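Local coordinates for protein fuculose-1-phosphate aldolase (Glaciozyma antarctica, PDB 4XXF) that is a zinc-binding enzyme of the class II aldolase and adducin family, found as an assembly of four chains, at residues A[225-228]-A[229-233]; A[16-19]-A[20-24]; A[124-127]-A[128-131]. All coordinates share one frame; numbering follows the deposited sequence.

How the interactions relate
Three short local contacts, well separated in the fold, follow one another along the chain: interaction 2 near the start of helix 15-36, interaction 3 at the end of helix 121-127, and interaction 1 late in helix 221-231. None touches another. Interactions 2 and 3 lie on opposite sides of the chain's centre, their own centres 36 Å apart; interactions 1 and 3 are 25 Å apart between centres. Interaction 3 has the direct tie to the metal site, because S127 is hydrogen-bonded through OG to the backbone N of H181, which binds zinc with H117 and H119. The L231 and K124 side chains each lie about 9 Å from different zinc ions.

Interaction 1. Residues A[225-228]-A[229-233]; sequences AFTF and KELGH
T227 and F228 offer their carbonyl oxygens to amides around the C-terminal turn of helix 221-231, just ahead of helix 234-256. T227 O accepts two amides: L231 N at 2.9 Å comes in nearly along the C=O axis, while E230 N stands above the carbonyl plane, with a C=O...N angle of only 117°. F228 O takes G232 N at 2.8 Å and, weakly, L231 N. Two residues earlier, K229 N reaches A225 O at 3.3 Å and makes a second, weak bond to F226 O. The hydroxyl of T227 turns back along the helix and is hydrogen-bonded to Q223 O, a common way for threonine to satisfy itself within a helix. The same torsion (chi1 -56° for OG1) sets its methyl anti to the backbone N, alongside leucine, with T227 CG2 3.7 Å from L231 CD1. K174 NZ is hydrogen-bonded to G232 O, whereas H233 N, the N-cap residue's amide, is buried and has no partner in the model. E230 is bent at chi2 (-71°), which folds its carboxylate back near the F226 ring. Glycine suits position 232 because the F228 ring occupies the space that a side chain would need: G232 CA makes a CH-pi contact over one ring face, 4.1 Å from the F228 centroid.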
loop_
_atom_site.group_PDB
_atom_site.type_symbol
_atom_site.label_atom_id
_atom_site.label_comp_id
_atom_site.label_asym_id
_atom_site.label_seq_id
_atom_site.Cartn_x
_atom_site.Cartn_y
_atom_site.Cartn_z
ATOM N N ALA A 225 3.779 0.134 -32.199
ATOM C CA ALA A 225 3.734 -1.086 -33.002
ATOM C C ALA A 225 5.027 -1.878 -32.858
ATOM O O ALA A 225 5.012 -3.098 -32.751
ATOM C CB ALA A 225 3.479 -0.742 -34.475
ATOM N N PHE A 226 6.149 -1.173 -32.859
ATOM C CA PHE A 226 7.446 -1.819 -32.706
ATOM C C PHE A 226 7.532 -2.558 -31.373
ATOM O O PHE A 226 7.951 -3.717 -31.308
ATOM C CB PHE A 226 8.564 -0.779 -32.818
ATOM C CG PHE A 226 9.937 -1.347 -32.608
ATOM C CD1 PHE A 226 10.631 -1.905 -33.663
ATOM C CD2 PHE A 226 10.528 -1.328 -31.355
ATOM C CE1 PHE A 226 11.896 -2.432 -33.479
ATOM C CE2 PHE A 226 11.795 -1.854 -31.163
ATOM C CZ PHE A 226 12.477 -2.405 -32.223
ATOM N N THR A 227 7.111 -1.882 -30.310
ATOM C CA THR A 227 7.195 -2.451 -28.975
ATOM C C THR A 227 6.197 -3.607 -28.799
ATOM O O THR A 227 6.500 -4.592 -28.117
ATOM C CB THR A 227 6.980 -1.352 -27.915
ATOM O OG1 THR A 227 7.930 -0.299 -28.131
ATOM C CG2 THR A 227 7.192 -1.900 -26.514
ATOM N N PHE A 228 5.030 -3.513 -29.432
ATOM C CA PHE A 228 4.057 -4.599 -29.380
ATOM C C PHE A 228 4.639 -5.905 -29.928
ATOM O O PHE A 228 4.329 -6.990 -29.418
ATOM C CB PHE A 228 2.787 -4.232 -30.153
ATOM C CG PHE A 228 1.757 -5.332 -30.185
ATOM C CD1 PHE A 228 0.808 -5.446 -29.181
ATOM C CD2 PHE A 228 1.744 -6.267 -31.213
ATOM C CE1 PHE A 228 -0.138 -6.461 -29.207
ATOM C CE2 PHE A 228 0.798 -7.287 -31.243
ATOM C CZ PHE A 228 -0.142 -7.383 -30.233
ATOM N N LYS A 229 5.456 -5.813 -30.976
ATOM C CA LYS A 229 6.072 -7.014 -31.537
ATOM C C LYS A 229 6.912 -7.733 -30.483
ATOM O O LYS A 229 7.024 -8.959 -30.492
ATOM C CB LYS A 229 6.942 -6.669 -32.750
ATOM C CG LYS A 229 7.415 -7.890 -33.518
ATOM C CD LYS A 229 8.217 -7.502 -34.754
ATOM C CE LYS A 229 8.596 -8.728 -35.575
ATOM N NZ LYS A 229 9.431 -8.384 -36.764
ATOM N N GLU A 230 7.478 -6.964 -29.558
ATOM C CA GLU A 230 8.356 -7.515 -28.529
ATOM C C GLU A 230 7.619 -7.967 -27.264
ATOM O O GLU A 230 8.026 -8.932 -26.622
ATOM C CB GLU A 230 9.426 -6.480 -28.154
ATOM C CG GLU A 230 10.010 -5.700 -29.347
ATOM C CD GLU A 230 10.921 -6.529 -30.252
ATOM O OE1 GLU A 230 10.535 -7.643 -30.670
ATOM O OE2 GLU A 230 12.034 -6.052 -30.561
ATOM N N LEU A 231 6.542 -7.271 -26.915
ATOM C CA LEU A 231 5.868 -7.485 -25.630
ATOM C C LEU A 231 4.496 -8.121 -25.715
ATOM O O LEU A 231 3.967 -8.578 -24.701
ATOM C CB LEU A 231 5.694 -6.153 -24.883
ATOM C CG LEU A 231 6.939 -5.347 -24.541
ATOM C CD1 LEU A 231 6.533 -4.168 -23.680
ATOM C CD2 LEU A 231 7.976 -6.202 -23.826
ATOM N N GLY A 232 3.901 -8.119 -26.900
ATOM C CA GLY A 232 2.481 -8.385 -27.020
ATOM C C GLY A 232 2.072 -9.778 -27.438
ATOM O O GLY A 232 0.883 -10.087 -27.423
ATOM N N HIS A 233 3.025 -10.626 -27.805
ATOM C CA HIS A 233 2.697 -11.966 -28.285
ATOM C C HIS A 233 2.697 -12.961 -27.129
ATOM O O HIS A 233 3.150 -12.657 -26.028
ATOM C CB HIS A 233 3.655 -12.405 -29.410
ATOM C CG HIS A 233 5.104 -12.421 -29.025
ATOM N ND1 HIS A 233 5.674 -13.447 -28.300
ATOM C CD2 HIS A 233 6.109 -11.557 -29.305
ATOM C CE1 HIS A 233 6.960 -13.201 -28.130
ATOM N NE2 HIS A 233 7.250 -12.061 -28.730
#

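Interaction 2. Residues A[16-19]-A[20-24]; sequences EAER and AWLKE
E18 O receives L22 N at 2.9 Å, the shortest of four consecutive i to i+4 bonds that build the opening turns of helix 15-36. The others join A20 N to E16 O, W21 N to A17 O and K23 N to R19 O, each 3.0 Å long, and all four are fairly straight, as in a regular alpha-helix. Over this backbone the side chains pair four residues apart. E18 runs out extended, with CG anti to the backbone N (chi1 -177°), and L22 lies beside it pointing the same way. The methylene E18 CG meets L22 CD1 at 3.8 Å, so the aliphatic part of the glutamate serves as an apolar surface for leucine; both side chains also touch P51. L22 CG sits 3.3 Å from E18 O, close against the carbonyl that its own amide uses. R19 and K23 likewise lie side by side, their stems brushing where R19 CG is 4.1 Å from K23 CD. Each chain then bends at chi3, in opposite senses, R19 at -71° and K23 at +68°. The guanidinium of R19 forms salt bridges through NE to D50 and through NH2 to E52, and K23 makes a cation-pi contact with W58. Arginine suits its place because it can serve two carboxylates at once. Two like charges can thus share one helix face: their neighbouring parts are hydrocarbon, and nearby acids and an aromatic ring probably offset the positive ends.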
loop_
_atom_site.group_PDB
_atom_site.type_symbol
_atom_site.label_atom_id
_atom_site.label_comp_id
_atom_site.label_asym_id
_atom_site.label_seq_id
_atom_site.Cartn_x
_atom_site.Cartn_y
_atom_site.Cartn_z
ATOM N N GLU A 16 -2.508 -36.913 -17.930
ATOM C CA GLU A 16 -2.613 -36.817 -16.480
ATOM C C GLU A 16 -1.551 -35.882 -15.901
ATOM O O GLU A 16 -1.834 -35.095 -14.998
ATOM C CB GLU A 16 -2.488 -38.198 -15.820
ATOM C CG GLU A 16 -3.635 -39.173 -16.111
ATOM C CD GLU A 16 -3.427 -40.558 -15.487
ATOM O OE1 GLU A 16 -2.323 -40.836 -14.957
ATOM O OE2 GLU A 16 -4.370 -41.380 -15.542
ATOM N N ALA A 17 -0.327 -35.967 -16.413
ATOM C CA ALA A 17 0.743 -35.080 -15.963
ATOM C C ALA A 17 0.440 -33.627 -16.319
ATOM O O ALA A 17 0.678 -32.712 -15.520
ATOM C CB ALA A 17 2.078 -35.497 -16.559
ATOM N N GLU A 18 -0.073 -33.413 -17.527
ATOM C CA GLU A 18 -0.452 -32.078 -17.953
ATOM C C GLU A 18 -1.556 -31.519 -17.053
ATOM O O GLU A 18 -1.484 -30.356 -16.642
ATOM C CB GLU A 18 -0.900 -32.073 -19.417
ATOM C CG GLU A 18 -1.217 -30.662 -19.895
ATOM C CD GLU A 18 -1.526 -30.576 -21.381
ATOM O OE1 GLU A 18 -1.551 -31.618 -22.065
ATOM O OE2 GLU A 18 -1.746 -29.439 -21.859
ATOM N N ARG A 19 -2.576 -32.325 -16.764
ATOM C CA ARG A 19 -3.672 -31.868 -15.926
ATOM C C ARG A 19 -3.158 -31.475 -14.545
ATOM O O ARG A 19 -3.567 -30.450 -13.995
ATOM C CB ARG A 19 -4.743 -32.953 -15.811
ATOM C CG ARG A 19 -5.947 -32.520 -14.989
ATOM C CD ARG A 19 -6.965 -33.638 -14.894
ATOM N NE ARG A 19 -7.634 -33.863 -16.174
ATOM C CZ ARG A 19 -7.555 -34.984 -16.882
ATOM N NH1 ARG A 19 -6.841 -36.018 -16.445
ATOM N NH2 ARG A 19 -8.197 -35.067 -18.035
ATOM N N ALA A 20 -2.250 -32.274 -13.985
ATOM C CA ALA A 20 -1.707 -31.956 -12.663
ATOM C C ALA A 20 -0.943 -30.634 -12.688
ATOM O O ALA A 20 -1.062 -29.820 -11.762
ATOM C CB ALA A 20 -0.812 -33.092 -12.166
ATOM N N TRP A 21 -0.171 -30.403 -13.750
ATOM C CA TRP A 21 0.573 -29.150 -13.901
ATOM C C TRP A 21 -0.372 -27.962 -13.999
ATOM O O TRP A 21 -0.191 -26.933 -13.333
ATOM C CB TRP A 21 1.468 -29.187 -15.152
ATOM C CG TRP A 21 2.044 -27.830 -15.488
ATOM C CD1 TRP A 21 1.500 -26.879 -16.314
ATOM C CD2 TRP A 21 3.257 -27.267 -14.978
ATOM N NE1 TRP A 21 2.311 -25.766 -16.352
ATOM C CE2 TRP A 21 3.395 -25.979 -15.543
ATOM C CE3 TRP A 21 4.243 -27.728 -14.102
ATOM C CZ2 TRP A 21 4.480 -25.151 -15.260
ATOM C CZ3 TRP A 21 5.325 -26.900 -13.821
ATOM C CH2 TRP A 21 5.431 -25.627 -14.399
ATOM N N LEU A 22 -1.385 -28.097 -14.848
ATOM C CA LEU A 22 -2.324 -27.007 -15.092
ATOM C C LEU A 22 -3.132 -26.654 -13.850
ATOM O O LEU A 22 -3.351 -25.479 -13.587
ATOM C CB LEU A 22 -3.256 -27.355 -16.249
ATOM C CG LEU A 22 -2.620 -27.387 -17.638
ATOM C CD1 LEU A 22 -3.606 -27.946 -18.644
ATOM C CD2 LEU A 22 -2.143 -26.001 -18.067
ATOM N N LYS A 23 -3.572 -27.643 -13.083
ATOM C CA LYS A 23 -4.310 -27.356 -11.857
ATOM C C LYS A 23 -3.427 -26.608 -10.857
ATOM O O LYS A 23 -3.861 -25.624 -10.251
ATOM C CB LYS A 23 -4.866 -28.648 -11.244
ATOM C CG LYS A 23 -6.013 -29.263 -12.051
ATOM C CD LYS A 23 -6.554 -30.559 -11.447
ATOM C CE LYS A 23 -7.261 -30.304 -10.123
ATOM N NZ LYS A 23 -7.766 -31.581 -9.539
ATOM N N GLU A 24 -2.186 -27.048 -10.689
ATOM C CA GLU A 24 -1.298 -26.329 -9.788
ATOM C C GLU A 24 -1.047 -24.900 -10.306
ATOM O O GLU A 24 -0.977 -23.942 -9.518
ATOM C CB GLU A 24 0.025 -27.080 -9.612
ATOM C CG GLU A 24 0.984 -26.344 -8.663
ATOM C CD GLU A 24 2.393 -26.904 -8.651
ATOM O OE1 GLU A 24 2.650 -27.947 -9.287
ATOM O OE2 GLU A 24 3.265 -26.281 -8.008
#

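Interaction 3. Residues A[124-127]-A[128-131]; sequences KAFS and SLGK
From S127 to G130 the chain leaves helix 121-127 through a type I beta turn, closed by a weak bond from G130 N to S127 O, and G130 then takes a positive phi (57°) that glycine tolerates easily. L129 N bonds to F126 O at 3.0 Å, approaching from above the carbonyl plane. A water also donates to F126 O and accepts from K131 N at 2.9 Å, carrying the helix end across to the departing chain. Two serine hydroxyls add bonds to carbonyls of the last helical turn. S128 OG donates to A125 O at 2.7 Å, and S128 N bonds to the same oxygen from above its plane, so one residue grips A125 O twice. With chi1 at 80°, S127 OG lies between its own backbone N and carbonyl carbon and so reaches back to K124 O at 2.8 Å; it is also hydrogen-bonded to the backbone N of H181. Serine fits here as a small group able to serve two backbone partners. The F126 ring crosses L129 at about a right angle, F126 CD1 being 4.0 Å from L129 CD1, while F126 CE2 lies 3.4 Å from K131 O. Beyond, that ring packs on I177 of strand 175-178 and on C204 and Q207 of helix 190-213. K124 NZ forms a salt bridge with D139 of the second subunit. The arrangement is a helix C-terminus leading into a type I beta turn with a positive-phi glycine, placed at a subunit interface and hydrogen-bonded through S127 OG to the backbone N of a zinc-binding histidine.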
loop_
_atom_site.group_PDB
_atom_site.type_symbol
_atom_site.label_atom_id
_atom_site.label_comp_id
_atom_site.label_asym_id
_atom_site.label_seq_id
_atom_site.Cartn_x
_atom_site.Cartn_y
_atom_site.Cartn_z
ATOM N N LYS A 124 -11.296 -1.515 -12.270
ATOM C CA LYS A 124 -12.659 -1.130 -11.977
ATOM C C LYS A 124 -12.838 0.392 -12.061
ATOM O O LYS A 124 -13.742 0.889 -12.746
ATOM C CB LYS A 124 -13.041 -1.672 -10.595
ATOM C CG LYS A 124 -14.376 -1.226 -10.097
ATOM C CD LYS A 124 -14.879 -2.088 -8.938
ATOM C CE LYS A 124 -13.856 -2.252 -7.841
ATOM N NZ LYS A 124 -14.472 -2.993 -6.699
ATOM N N ALA A 125 -11.970 1.146 -11.395
ATOM C CA ALA A 125 -12.068 2.598 -11.425
ATOM C C ALA A 125 -11.898 3.137 -12.839
ATOM O O ALA A 125 -12.646 4.008 -13.283
ATOM C CB ALA A 125 -11.035 3.232 -10.490
ATOM N N PHE A 126 -10.913 2.624 -13.565
ATOM C CA PHE A 126 -10.719 3.112 -14.921
ATOM C C PHE A 126 -11.902 2.762 -15.826
ATOM O O PHE A 126 -12.308 3.557 -16.675
ATOM C CB PHE A 126 -9.412 2.583 -15.520
ATOM C CG PHE A 126 -9.142 3.144 -16.883
ATOM C CD1 PHE A 126 -8.842 4.491 -17.021
ATOM C CD2 PHE A 126 -9.275 2.366 -18.028
ATOM C CE1 PHE A 126 -8.633 5.049 -18.267
ATOM C CE2 PHE A 126 -9.058 2.914 -19.289
ATOM C CZ PHE A 126 -8.749 4.260 -19.407
ATOM N N SER A 127 -12.458 1.569 -15.633
ATOM C CA SER A 127 -13.588 1.142 -16.462
ATOM C C SER A 127 -14.820 2.016 -16.262
ATOM O O SER A 127 -15.699 2.036 -17.123
ATOM C CB SER A 127 -13.955 -0.319 -16.185
ATOM O OG SER A 127 -14.751 -0.449 -15.006
ATOM N N SER A 128 -14.912 2.727 -15.138
ATOM C CA SER A 128 -16.069 3.582 -14.903
ATOM C C SER A 128 -16.027 4.855 -15.758
ATOM O O SER A 128 -16.998 5.603 -15.804
ATOM C CB SER A 128 -16.184 3.949 -13.415
ATOM O OG SER A 128 -15.204 4.894 -13.007
ATOM N N LEU A 129 -14.910 5.096 -16.438
ATOM C CA LEU A 129 -14.765 6.278 -17.292
ATOM C C LEU A 129 -15.175 6.021 -18.743
ATOM O O LEU A 129 -15.333 6.960 -19.509
ATOM C CB LEU A 129 -13.310 6.772 -17.253
ATOM C CG LEU A 129 -12.750 7.149 -15.884
ATOM C CD1 LEU A 129 -11.267 7.470 -16.031
ATOM C CD2 LEU A 129 -13.501 8.321 -15.277
ATOM N N GLY A 130 -15.325 4.751 -19.111
ATOM C CA GLY A 130 -15.718 4.394 -20.471
ATOM C C GLY A 130 -14.787 4.933 -21.546
ATOM O O GLY A 130 -15.230 5.378 -22.605
ATOM N N LYS A 131 -13.492 4.888 -21.256
ATOM C CA LYS A 131 -12.438 5.337 -22.158
ATOM C C LYS A 131 -11.563 4.165 -22.581
ATOM O O LYS A 131 -11.346 3.244 -21.799
ATOM C CB LYS A 131 -11.549 6.373 -21.467
ATOM C CG LYS A 131 -12.217 7.672 -21.107
ATOM C CD LYS A 131 -11.201 8.566 -20.413
ATOM C CE LYS A 131 -11.771 9.942 -20.153
ATOM N NZ LYS A 131 -10.732 10.838 -19.575
HETATM O O HOH W 1 -12.576 2.941 -19.376
#